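Long-range contacts in esterase (Rhizomucor miehei, PDB 4WY5), which probably hydrolyses carboxylic esters, as a fungal carboxylesterase of the alpha/beta hydrolase fold: residues Y190-V195 and R265-K270; K204-G209 and A259-L264; L166-S171 and K184-I189. All blocks are in the same frame, centred on the assembly; numbering follows the deposited sequence.

Contact 1 of 3, residues Y190-V195 and R265-K270; sequences YPATAV and RDEGEK
Glu267 sends its carboxylate from the first turn of helix 265-277 into the backbone of the loop 190-195. One oxygen does the work. Glu267 OE2 accepts from Thr193 N at 2.8 Å through its anti lone pair, and the N-H points nearly straight at it, at 164°. Glu267 OE2 also accepts from Ala194 N at 2.9 Å. This second bond is more bent, at 147°, and comes from above the carboxylate plane. Two consecutive amides thus grip one oxygen from different directions. The other oxygen, OE1, bonds to His197 ND1 further along the same loop. With both oxygens held, the carboxylate has little freedom to rotate. The donors around this buried acid would be expected to stabilise its negative charge.

The loop follows strand 185-189 of the alpha/beta hydrolase sheet, and the helix follows the next strand, 254-259. The contact ties the loop after one strand to the helix that comes after its neighbour.

The side chain of Glu267 leaves with CG between the backbone N and the carbonyl carbon (chi1 75°) and then runs extended, which carries the carboxylate out to the loop. Thr193 passes alongside it in the opposite direction. Thr193 OG1 lies 3.3 Å from Glu267 CG, packed against the aliphatic part of the chain. Thr193 OG1 also donates to a water at 2.9 Å, and this water donates to Glu267 O. Ala194 adds its methyl at the carboxylate, with Ala194 CB 3.5 Å from Glu267 OE2 and nearly as close to OE1. Ala192 turns its CB away from the helix, and its carbonyl oxygen accepts from Thr165 OG1. Pro191 rests on Ala164 and Thr165 of helix 162-176.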
ATOM      1  N   TYR A 190       9.835   7.190   1.241  1.00 20.57           N
ATOM      2  CA  TYR A 190      10.587   7.524   2.476  1.00 19.43           C
ATOM      3  C   TYR A 190      11.395   8.858   2.433  1.00 18.50           C
ATOM      4  O   TYR A 190      12.625   8.841   2.468  1.00 15.33           O
ATOM      5  CB  TYR A 190      11.528   6.352   2.896  1.00 17.22           C
ATOM      6  CG  TYR A 190      12.225   5.540   1.792  1.00 21.19           C
ATOM      7  CD1 TYR A 190      13.301   6.063   1.065  1.00 20.76           C
ATOM      8  CD2 TYR A 190      11.842   4.223   1.525  1.00 19.58           C
ATOM      9  CE1 TYR A 190      13.946   5.312   0.073  1.00 20.43           C
ATOM     10  CE2 TYR A 190      12.489   3.455   0.531  1.00 19.92           C
ATOM     11  CZ  TYR A 190      13.536   4.007  -0.194  1.00 22.32           C
ATOM     12  OH  TYR A 190      14.182   3.262  -1.188  1.00 20.75           O
ATOM     13  N   PRO A 191      10.696  10.017   2.403  1.00 18.92           N
ATOM     14  CA  PRO A 191      11.364  11.333   2.417  1.00 18.39           C
ATOM     15  C   PRO A 191      11.961  11.721   3.776  1.00 21.32           C
ATOM     16  O   PRO A 191      11.618  11.119   4.794  1.00 22.75           O
ATOM     17  CB  PRO A 191      10.231  12.311   2.081  1.00 16.53           C
ATOM     18  CG  PRO A 191       9.010  11.643   2.652  1.00 15.91           C
ATOM     19  CD  PRO A 191       9.224  10.157   2.388  1.00 16.83           C
ATOM     20  N   ALA A 192      12.836  12.725   3.766  1.00 25.39           N
ATOM     21  CA  ALA A 192      13.363  13.370   4.971  1.00 20.76           C
ATOM     22  C   ALA A 192      12.720  14.743   5.099  1.00 21.56           C
ATOM     23  O   ALA A 192      12.642  15.464   4.098  1.00 26.65           O
ATOM     24  CB  ALA A 192      14.878  13.497   4.892  1.00 16.44           C
ATOM     25  N   THR A 193      12.239  15.105   6.295  1.00 22.71           N
ATOM     26  CA  THR A 193      11.491  16.362   6.463  1.00 21.84           C
ATOM     27  C   THR A 193      11.863  17.277   7.661  1.00 27.82           C
ATOM     28  O   THR A 193      11.510  18.463   7.655  1.00 25.07           O
ATOM     29  CB  THR A 193       9.988  16.084   6.599  1.00 21.72           C
ATOM     30  OG1 THR A 193       9.732  15.415   7.846  1.00 20.75           O
ATOM     31  CG2 THR A 193       9.474  15.253   5.428  1.00 17.80           C
ATOM     32  N   ALA A 194      12.549  16.744   8.675  1.00 27.23           N
ATOM     33  CA  ALA A 194      12.649  17.414   9.991  1.00 28.87           C
ATOM     34  C   ALA A 194      13.788  18.436  10.178  1.00 30.02           C
ATOM     35  O   ALA A 194      14.921  18.220   9.719  1.00 29.34           O
ATOM     36  CB  ALA A 194      12.774  16.360  11.079  1.00 23.96           C
ATOM     37  N   VAL A 195      13.490  19.528  10.892  1.00 27.68           N
ATOM     38  CA  VAL A 195      14.539  20.425  11.386  1.00 26.55           C
ATOM     39  C   VAL A 195      15.388  19.683  12.402  1.00 25.11           C
ATOM     40  O   VAL A 195      16.610  19.691  12.334  1.00 29.41           O
ATOM     41  CB  VAL A 195      13.985  21.702  12.054  1.00 27.10           C
ATOM     42  CG1 VAL A 195      15.133  22.615  12.443  1.00 25.60           C
ATOM     43  CG2 VAL A 195      13.060  22.441  11.120  1.00 30.41           C
ATOM     44  N   ARG A 265      10.973   7.488   9.698  1.00 20.87           N
ATOM     45  CA  ARG A 265       9.608   6.973   9.558  1.00 27.37           C
ATOM     46  C   ARG A 265       8.522   7.942  10.012  1.00 25.05           C
ATOM     47  O   ARG A 265       7.619   8.297   9.235  1.00 22.78           O
ATOM     48  CB  ARG A 265       9.471   5.667  10.344  1.00 25.17           C
ATOM     49  CG  ARG A 265       8.124   4.995  10.243  1.00 25.91           C
ATOM     50  CD  ARG A 265       8.081   3.777  11.154  1.00 22.56           C
ATOM     51  NE  ARG A 265       7.799   4.141  12.539  1.00 21.26           N
ATOM     52  CZ  ARG A 265       7.931   3.311  13.573  1.00 26.12           C
ATOM     53  NH1 ARG A 265       8.361   2.070  13.382  1.00 24.25           N
ATOM     54  NH2 ARG A 265       7.634   3.723  14.801  1.00 23.08           N
ATOM     55  N   ASP A 266       8.648   8.396  11.257  1.00 22.44           N
ATOM     56  CA  ASP A 266       7.592   9.144  11.913  1.00 21.08           C
ATOM     57  C   ASP A 266       7.477  10.557  11.346  1.00 20.01           C
ATOM     58  O   ASP A 266       6.392  11.132  11.311  1.00 19.70           O
ATOM     59  CB  ASP A 266       7.849   9.224  13.433  1.00 25.73           C
ATOM     60  CG  ASP A 266       7.757   7.873  14.139  1.00 24.39           C
ATOM     61  OD1 ASP A 266       7.325   6.886  13.512  1.00 24.33           O
ATOM     62  OD2 ASP A 266       8.116   7.802  15.339  1.00 23.68           O
ATOM     63  N   GLU A 267       8.598  11.129  10.913  1.00 20.75           N
ATOM     64  CA  GLU A 267       8.543  12.467  10.340  1.00 22.42           C
ATOM     65  C   GLU A 267       7.957  12.395   8.939  1.00 23.39           C
ATOM     66  O   GLU A 267       7.322  13.349   8.467  1.00 26.35           O
ATOM     67  CB  GLU A 267       9.927  13.125  10.333  1.00 23.04           C
ATOM     68  CG  GLU A 267      10.898  12.621   9.280  1.00 22.62           C
ATOM     69  CD  GLU A 267      12.313  13.109   9.563  1.00 26.91           C
ATOM     70  OE1 GLU A 267      12.819  12.781  10.660  1.00 25.57           O
ATOM     71  OE2 GLU A 267      12.912  13.827   8.713  1.00 22.46           O
ATOM     72  N   GLY A 268       8.138  11.255   8.280  1.00 17.74           N
ATOM     73  CA  GLY A 268       7.463  11.032   7.026  1.00 18.63           C
ATOM     74  C   GLY A 268       5.959  10.948   7.236  1.00 22.76           C
ATOM     75  O   GLY A 268       5.189  11.539   6.474  1.00 21.16           O
ATOM     76  N   GLU A 269       5.528  10.233   8.274  1.00 19.51           N
ATOM     77  CA  GLU A 269       4.092  10.063   8.496  1.00 22.97           C
ATOM     78  C   GLU A 269       3.484  11.393   8.966  1.00 21.07           C
ATOM     79  O   GLU A 269       2.328  11.693   8.673  1.00 18.29           O
ATOM     80  CB  GLU A 269       3.813   8.931   9.512  1.00 20.57           C
ATOM     81  CG  GLU A 269       4.367   7.559   9.083  1.00 19.59           C
ATOM     82  CD  GLU A 269       3.994   6.399  10.002  1.00 21.13           C
ATOM     83  OE1 GLU A 269       3.272   6.599  11.016  1.00 21.46           O
ATOM     84  OE2 GLU A 269       4.442   5.257   9.713  1.00 21.51           O
ATOM     85  N   LYS A 270       4.286  12.233   9.612  1.00 24.03           N
ATOM     86  CA  LYS A 270       3.785  13.533  10.065  1.00 21.02           C
ATOM     87  C   LYS A 270       3.528  14.449   8.874  1.00 20.34           C
ATOM     88  O   LYS A 270       2.541  15.165   8.854  1.00 23.34           O
ATOM     89  CB  LYS A 270       4.761  14.189  11.035  1.00 22.19           C
ATOM     90  CG  LYS A 270       4.372  15.608  11.462  1.00 27.73           C
ATOM     91  CD  LYS A 270       3.201  15.630  12.438  1.00 22.31           C
ATOM     92  CE  LYS A 270       2.822  17.074  12.791  1.00 25.88           C
ATOM     93  NZ  LYS A 270       2.021  17.157  14.054  1.00 32.54           N
TER
HETATM   94  O   HOH W   1       7.164  16.436   8.711  1.00 20.57           O

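Contact 2 of 3, residues K204-G209 and A259-L264; sequences KLFGNG and AESDVL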
ATOM      1  N   LYS A 204      15.299   7.423  17.777  1.00 28.31           N
ATOM      2  CA  LYS A 204      15.869   6.729  18.912  1.00 26.74           C
ATOM      3  C   LYS A 204      15.936   5.215  18.675  1.00 31.38           C
ATOM      4  O   LYS A 204      16.983   4.602  18.903  1.00 31.71           O
ATOM      5  CB  LYS A 204      15.047   7.066  20.163  1.00 33.19           C
ATOM      6  CG  LYS A 204      15.419   6.309  21.423  1.00 39.31           C
ATOM      7  CD  LYS A 204      14.488   6.711  22.589  1.00 50.20           C
ATOM      8  CE  LYS A 204      13.175   5.908  22.590  1.00 50.47           C
ATOM      9  NZ  LYS A 204      12.339   6.124  23.812  1.00 46.02           N
ATOM     10  N   LEU A 205      14.836   4.613  18.214  1.00 28.44           N
ATOM     11  CA  LEU A 205      14.780   3.154  18.030  1.00 25.01           C
ATOM     12  C   LEU A 205      15.739   2.576  16.983  1.00 26.77           C
ATOM     13  O   LEU A 205      16.253   1.474  17.177  1.00 24.07           O
ATOM     14  CB  LEU A 205      13.364   2.690  17.673  1.00 23.58           C
ATOM     15  CG  LEU A 205      12.149   2.820  18.612  1.00 35.29           C
ATOM     16  CD1 LEU A 205      12.321   3.776  19.776  1.00 37.29           C
ATOM     17  CD2 LEU A 205      10.870   3.122  17.834  1.00 36.17           C
ATOM     18  N   PHE A 206      15.975   3.297  15.888  1.00 25.23           N
ATOM     19  CA  PHE A 206      16.717   2.732  14.745  1.00 27.69           C
ATOM     20  C   PHE A 206      17.978   3.539  14.373  1.00 28.98           C
ATOM     21  O   PHE A 206      18.578   3.314  13.322  1.00 30.29           O
ATOM     22  CB  PHE A 206      15.788   2.616  13.519  1.00 22.68           C
ATOM     23  CG  PHE A 206      14.463   1.943  13.822  1.00 22.26           C
ATOM     24  CD1 PHE A 206      14.405   0.577  14.105  1.00 24.80           C
ATOM     25  CD2 PHE A 206      13.286   2.686  13.864  1.00 19.42           C
ATOM     26  CE1 PHE A 206      13.193  -0.052  14.410  1.00 26.38           C
ATOM     27  CE2 PHE A 206      12.065   2.078  14.172  1.00 24.06           C
ATOM     28  CZ  PHE A 206      12.016   0.705  14.454  1.00 23.24           C
ATOM     29  N   GLY A 207      18.397   4.463  15.235  1.00 33.27           N
ATOM     30  CA  GLY A 207      19.486   5.356  14.878  1.00 29.38           C
ATOM     31  C   GLY A 207      20.854   5.063  15.477  1.00 33.28           C
ATOM     32  O   GLY A 207      21.789   5.834  15.245  1.00 34.07           O
ATOM     33  N   ASN A 208      20.997   3.941  16.184  1.00 31.09           N
ATOM     34  CA  ASN A 208      22.213   3.677  16.970  1.00 41.75           C
ATOM     35  C   ASN A 208      23.354   2.995  16.195  1.00 37.42           C
ATOM     36  O   ASN A 208      24.395   2.664  16.766  1.00 32.83           O
ATOM     37  CB  ASN A 208      21.804   2.884  18.252  1.00 42.20           C
ATOM     38  CG  ASN A 208      22.202   1.374  18.255  1.00 54.10           C
ATOM     39  OD1 ASN A 208      22.650   0.786  17.269  1.00 57.98           O
ATOM     40  ND2 ASN A 208      21.984   0.743  19.406  1.00 55.60           N
ATOM     41  N   GLY A 209      23.165   2.794  14.898  1.00 35.59           N
ATOM     42  CA  GLY A 209      24.202   2.185  14.084  1.00 34.06           C
ATOM     43  C   GLY A 209      23.971   0.707  13.798  1.00 32.99           C
ATOM     44  O   GLY A 209      24.818   0.057  13.182  1.00 34.13           O
ATOM     45  N   ALA A 259       8.922   3.489   5.747  1.00 24.22           N
ATOM     46  CA  ALA A 259       9.463   2.168   6.089  1.00 22.21           C
ATOM     47  C   ALA A 259       9.415   1.909   7.603  1.00 23.63           C
ATOM     48  O   ALA A 259       9.738   2.797   8.389  1.00 22.72           O
ATOM     49  CB  ALA A 259      10.899   2.031   5.572  1.00 18.88           C
ATOM     50  N   GLU A 260       9.001   0.702   8.004  1.00 20.43           N
ATOM     51  CA  GLU A 260       8.787   0.401   9.424  1.00 21.36           C
ATOM     52  C   GLU A 260      10.038   0.585  10.287  1.00 21.38           C
ATOM     53  O   GLU A 260       9.959   1.163  11.367  1.00 23.46           O
ATOM     54  CB  GLU A 260       8.249  -1.035   9.623  1.00 23.23           C
ATOM     55  CG  GLU A 260       8.003  -1.357  11.116  1.00 21.80           C
ATOM     56  CD  GLU A 260       7.415  -2.738  11.371  1.00 26.08           C
ATOM     57  OE1 GLU A 260       7.910  -3.715  10.754  1.00 28.51           O
ATOM     58  OE2 GLU A 260       6.474  -2.852  12.205  1.00 19.61           O
ATOM     59  N   SER A 261      11.180   0.075   9.831  1.00 20.35           N
ATOM     60  CA  SER A 261      12.421   0.177  10.602  1.00 20.19           C
ATOM     61  C   SER A 261      13.352   1.219   9.979  1.00 22.38           C
ATOM     62  O   SER A 261      14.319   0.874   9.279  1.00 19.08           O
ATOM     63  CB  SER A 261      13.122  -1.183  10.685  1.00 22.71           C
ATOM     64  OG  SER A 261      12.378  -2.103  11.479  1.00 19.56           O
ATOM     65  N   ASP A 262      13.068   2.488  10.269  1.00 18.89           N
ATOM     66  CA  ASP A 262      13.702   3.610   9.592  1.00 21.41           C
ATOM     67  C   ASP A 262      13.585   4.857  10.466  1.00 23.27           C
ATOM     68  O   ASP A 262      12.463   5.255  10.813  1.00 23.66           O
ATOM     69  CB  ASP A 262      13.032   3.825   8.214  1.00 21.00           C
ATOM     70  CG  ASP A 262      13.650   4.971   7.407  1.00 24.23           C
ATOM     71  OD1 ASP A 262      14.533   5.687   7.933  1.00 17.56           O
ATOM     72  OD2 ASP A 262      13.233   5.165   6.227  1.00 24.19           O
ATOM     73  N   VAL A 263      14.722   5.499  10.778  1.00 20.69           N
ATOM     74  CA  VAL A 263      14.727   6.709  11.629  1.00 25.50           C
ATOM     75  C   VAL A 263      13.807   7.817  11.103  1.00 24.30           C
ATOM     76  O   VAL A 263      13.212   8.552  11.895  1.00 19.32           O
ATOM     77  CB  VAL A 263      16.163   7.322  11.816  1.00 23.73           C
ATOM     78  CG1 VAL A 263      17.045   6.392  12.597  1.00 21.66           C
ATOM     79  CG2 VAL A 263      16.813   7.645  10.478  1.00 27.34           C
ATOM     80  N   LEU A 264      13.685   7.916   9.772  1.00 25.88           N
ATOM     81  CA  LEU A 264      12.855   8.947   9.124  1.00 23.45           C
ATOM     82  C   LEU A 264      11.357   8.601   9.075  1.00 25.38           C
ATOM     83  O   LEU A 264      10.558   9.351   8.494  1.00 26.38           O
ATOM     84  CB  LEU A 264      13.347   9.196   7.693  1.00 20.97           C
ATOM     85  CG  LEU A 264      14.804   9.634   7.466  1.00 23.72           C
ATOM     86  CD1 LEU A 264      15.101   9.742   5.969  1.00 17.88           C
ATOM     87  CD2 LEU A 264      15.080  10.966   8.165  1.00 18.29           C
TER
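The main interaction is a CH-pi contact between Phe206 and the backbone of Ser261. Ser261 CA sits over one face of the Phe206 ring, 3.8 Å from the centroid and only 8° off the ring normal. Leu205 CB lies over the centre of the opposite face, so the ring is held between the two. With CG anti to its own carbonyl carbon (chi1 -49°), Phe206 reaches across to the turn 259-264. Tyr211 meets this ring edge-to-face.

Polar atoms also pack against the ring. Asp262 N lies over the same face as Ser261 CA, 3.6 Å from Phe206 CD2. Glu260 O approaches Phe206 CE2 obliquely, also at 3.6 Å, and accepts from Arg265 NH1. Ser261 OG is 3.7 Å from Phe206 CE1.

The apolar part is Val263. Val263 CG1 lies 3.5 Å from Gly207 CA and 4.1 Å from Phe206 CB.

Within the turn, Asp262 OD1 accepts from Leu264 N at 3.0 Å, a capping bond ahead of helix 265-277. OD2 accepts from His292 ND1. This is the arrangement of the acid loop of an alpha/beta hydrolase, in which Asp262 is probably the acid of a triad with His292 and Ser161.

Contact 3 of 3, residues L166-S171 and K184-I189; sequences LSAAVS and KTQVLI
Leu188 points one methyl at helix 162-176 from the strand 185-189. Leu188 CD2 lies 3.7 Å from Ser167 CB and 4.2 Å from Ala168 CB, in the corner between these neighbouring side chains. CG is anti to the carbonyl carbon (chi1 -42°); CD1 continues the chain, and the other branch, CD2, turns to the helix although CB does not point at it.

Gln186 lies two residues earlier on the strand and faces the helix more directly. CG stands between the backbone N and the carbonyl carbon (chi1 51°), and the chain is extended beyond it. The amide oxygen ends beside Ala168 and Ser171. Gln186 OE1 is 3.8 Å from Ala168 CA, a packing distance. A water joins the two sides: it donates to Gln186 OE1 at 3.1 Å and to Ala168 O at 2.9 Å. The other end of the amide, NE2, donates to Pro252 O.

The helix and strand belong to the beta-alpha-beta unit of strand 155-160, helix 162-176 and strand 185-189 in the alpha/beta hydrolase fold. The axes of segments 166-171 and 185-189 run roughly antiparallel, at 149°, with a closest approach of 8.2 Å. The helix face turned to the strand carries small residues, Ser167, Ala168 and Ser171, consistent with this spacing. The helix follows the probable nucleophile elbow, a GxSxG pattern around Ser161.

The two serines face the strand with their hydroxyls turned back to the helix. Ser171 OG donates to Ser167 O at 2.8 Å, while Ser171 N reaches that same oxygen from the opposite face of its plane. Ser171 OG stands beside Gln186, 4.0 Å from Gln186 CB. Ser167 OG bonds to Gly163 O one turn earlier and leaves its CB to meet Leu188. Ser167 also touches Val157 of strand 155-160.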
ATOM      1  N   LEU A 166      13.184  16.165  -2.623  1.00 22.16           N
ATOM      2  CA  LEU A 166      13.165  17.075  -3.775  1.00 21.99           C
ATOM      3  C   LEU A 166      11.815  17.091  -4.525  1.00 24.85           C
ATOM      4  O   LEU A 166      11.365  18.156  -4.966  1.00 21.23           O
ATOM      5  CB  LEU A 166      14.281  16.721  -4.752  1.00 16.78           C
ATOM      6  CG  LEU A 166      15.700  17.057  -4.275  1.00 22.46           C
ATOM      7  CD1 LEU A 166      16.755  16.408  -5.191  1.00 15.66           C
ATOM      8  CD2 LEU A 166      15.936  18.582  -4.125  1.00 19.70           C
ATOM      9  N   SER A 167      11.172  15.931  -4.681  1.00 22.86           N
ATOM     10  CA  SER A 167       9.844  15.903  -5.305  1.00 21.65           C
ATOM     11  C   SER A 167       8.867  16.801  -4.553  1.00 22.30           C
ATOM     12  O   SER A 167       8.088  17.551  -5.155  1.00 26.59           O
ATOM     13  CB  SER A 167       9.276  14.485  -5.354  1.00 20.14           C
ATOM     14  OG  SER A 167      10.074  13.632  -6.149  1.00 21.15           O
ATOM     15  N   ALA A 168       8.914  16.729  -3.229  1.00 20.11           N
ATOM     16  CA  ALA A 168       7.982  17.492  -2.411  1.00 22.26           C
ATOM     17  C   ALA A 168       8.260  19.008  -2.435  1.00 25.02           C
ATOM     18  O   ALA A 168       7.324  19.814  -2.519  1.00 25.14           O
ATOM     19  CB  ALA A 168       8.004  16.966  -0.987  1.00 19.77           C
ATOM     20  N   ALA A 169       9.529  19.397  -2.342  1.00 20.70           N
ATOM     21  CA  ALA A 169       9.894  20.824  -2.384  1.00 27.16           C
ATOM     22  C   ALA A 169       9.668  21.494  -3.761  1.00 26.57           C
ATOM     23  O   ALA A 169       9.173  22.630  -3.841  1.00 24.80           O
ATOM     24  CB  ALA A 169      11.343  21.010  -1.949  1.00 21.87           C
ATOM     25  N   VAL A 170      10.013  20.810  -4.848  1.00 23.77           N
ATOM     26  CA  VAL A 170       9.804  21.427  -6.157  1.00 25.47           C
ATOM     27  C   VAL A 170       8.306  21.518  -6.452  1.00 28.34           C
ATOM     28  O   VAL A 170       7.900  22.307  -7.305  1.00 29.11           O
ATOM     29  CB  VAL A 170      10.535  20.673  -7.328  1.00 25.81           C
ATOM     30  CG1 VAL A 170       9.746  19.466  -7.796  1.00 20.66           C
ATOM     31  CG2 VAL A 170      10.789  21.617  -8.520  1.00 22.47           C
ATOM     32  N   SER A 171       7.475  20.737  -5.759  1.00 25.21           N
ATOM     33  CA  SER A 171       6.032  20.926  -5.935  1.00 28.49           C
ATOM     34  C   SER A 171       5.581  22.258  -5.313  1.00 26.35           C
ATOM     35  O   SER A 171       4.693  22.940  -5.844  1.00 28.88           O
ATOM     36  CB  SER A 171       5.223  19.763  -5.331  1.00 26.86           C
ATOM     37  OG  SER A 171       5.528  18.519  -5.939  1.00 26.43           O
ATOM     38  N   LYS A 184       0.741  16.867 -11.952  1.00 22.71           N
ATOM     39  CA  LYS A 184      -0.545  16.222 -11.625  1.00 25.53           C
ATOM     40  C   LYS A 184      -0.505  15.258 -10.413  1.00 28.45           C
ATOM     41  O   LYS A 184      -1.565  14.913  -9.870  1.00 31.15           O
ATOM     42  CB  LYS A 184      -1.108  15.462 -12.841  1.00 26.65           C
ATOM     43  CG  LYS A 184      -1.300  16.313 -14.116  1.00 31.09           C
ATOM     44  CD  LYS A 184      -2.041  17.641 -13.819  1.00 35.63           C
ATOM     45  CE  LYS A 184      -2.361  18.440 -15.095  1.00 36.36           C
ATOM     46  NZ  LYS A 184      -1.152  18.975 -15.809  1.00 33.19           N
ATOM     47  N   THR A 185       0.686  14.818  -9.994  1.00 27.19           N
ATOM     48  CA  THR A 185       0.817  14.002  -8.776  1.00 23.87           C
ATOM     49  C   THR A 185       2.287  13.964  -8.295  1.00 24.31           C
ATOM     50  O   THR A 185       3.214  14.149  -9.084  1.00 23.63           O
ATOM     51  CB  THR A 185       0.262  12.542  -8.992  1.00 23.30           C
ATOM     52  OG1 THR A 185       0.102  11.867  -7.731  1.00 21.10           O
ATOM     53  CG2 THR A 185       1.165  11.725  -9.907  1.00 17.30           C
ATOM     54  N   GLN A 186       2.479  13.809  -6.984  1.00 24.48           N
ATOM     55  CA  GLN A 186       3.803  13.649  -6.382  1.00 21.27           C
ATOM     56  C   GLN A 186       3.888  12.269  -5.687  1.00 24.01           C
ATOM     57  O   GLN A 186       2.997  11.907  -4.909  1.00 19.86           O
ATOM     58  CB  GLN A 186       4.090  14.776  -5.370  1.00 22.36           C
ATOM     59  CG  GLN A 186       2.988  15.008  -4.288  1.00 22.80           C
ATOM     60  CD  GLN A 186       3.310  16.151  -3.288  1.00 26.20           C
ATOM     61  OE1 GLN A 186       4.446  16.297  -2.817  1.00 28.17           O
ATOM     62  NE2 GLN A 186       2.295  16.960  -2.965  1.00 23.30           N
ATOM     63  N   VAL A 187       4.940  11.503  -5.981  1.00 21.58           N
ATOM     64  CA  VAL A 187       5.160  10.185  -5.365  1.00 21.72           C
ATOM     65  C   VAL A 187       6.398  10.247  -4.463  1.00 23.46           C
ATOM     66  O   VAL A 187       7.517  10.512  -4.934  1.00 22.99           O
ATOM     67  CB  VAL A 187       5.328   9.057  -6.431  1.00 21.64           C
ATOM     68  CG1 VAL A 187       5.617   7.717  -5.766  1.00 20.20           C
ATOM     69  CG2 VAL A 187       4.082   8.953  -7.335  1.00 15.02           C
ATOM     70  N   LEU A 188       6.197  10.040  -3.163  1.00 22.27           N
ATOM     71  CA  LEU A 188       7.236  10.318  -2.167  1.00 22.52           C
ATOM     72  C   LEU A 188       7.632   9.045  -1.412  1.00 21.35           C
ATOM     73  O   LEU A 188       6.887   8.584  -0.550  1.00 20.92           O
ATOM     74  CB  LEU A 188       6.747  11.392  -1.170  1.00 20.04           C
ATOM     75  CG  LEU A 188       5.977  12.617  -1.726  1.00 25.76           C
ATOM     76  CD1 LEU A 188       5.462  13.563  -0.622  1.00 22.13           C
ATOM     77  CD2 LEU A 188       6.774  13.422  -2.771  1.00 22.13           C
ATOM     78  N   ILE A 189       8.804   8.486  -1.725  1.00 22.54           N
ATOM     79  CA  ILE A 189       9.250   7.205  -1.138  1.00 20.36           C
ATOM     80  C   ILE A 189      10.266   7.442  -0.004  1.00 21.32           C
ATOM     81  O   ILE A 189      11.401   7.864  -0.258  1.00 20.83           O
ATOM     82  CB  ILE A 189       9.864   6.265  -2.231  1.00 21.23           C
ATOM     83  CG1 ILE A 189       8.906   6.120  -3.424  1.00 22.70           C
ATOM     84  CG2 ILE A 189      10.169   4.876  -1.692  1.00 19.53           C
ATOM     85  CD1 ILE A 189       9.597   5.660  -4.698  1.00 14.36           C
TER
HETATM   86  O   HOH W   2       4.895  18.965  -1.287  1.00 20.41           O

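All three contacts are buried. Their centres lie about 8 Å (contact 3), 13 Å (contact 1) and 19 Å (contact 2) from the centre of the chain. Contact 3 packs a helix on the central sheet, small helix residues against Gln186 and Leu188, with a bridging water. Contact 1 sets the loop after strand 185-189 against helix 265-277; contact 2 sets the loop after strand 254-259 against helix 201-206 and the turn after it. Contact 1 is polar, whereas contact 2 is built on an aromatic ring. Segments 259-264 and 265-270 are continuous, and Arg265 packs against both Ala259 and Phe206 of contact 2. Segments 184-189 and 190-195 likewise link contact 3 to contact 1.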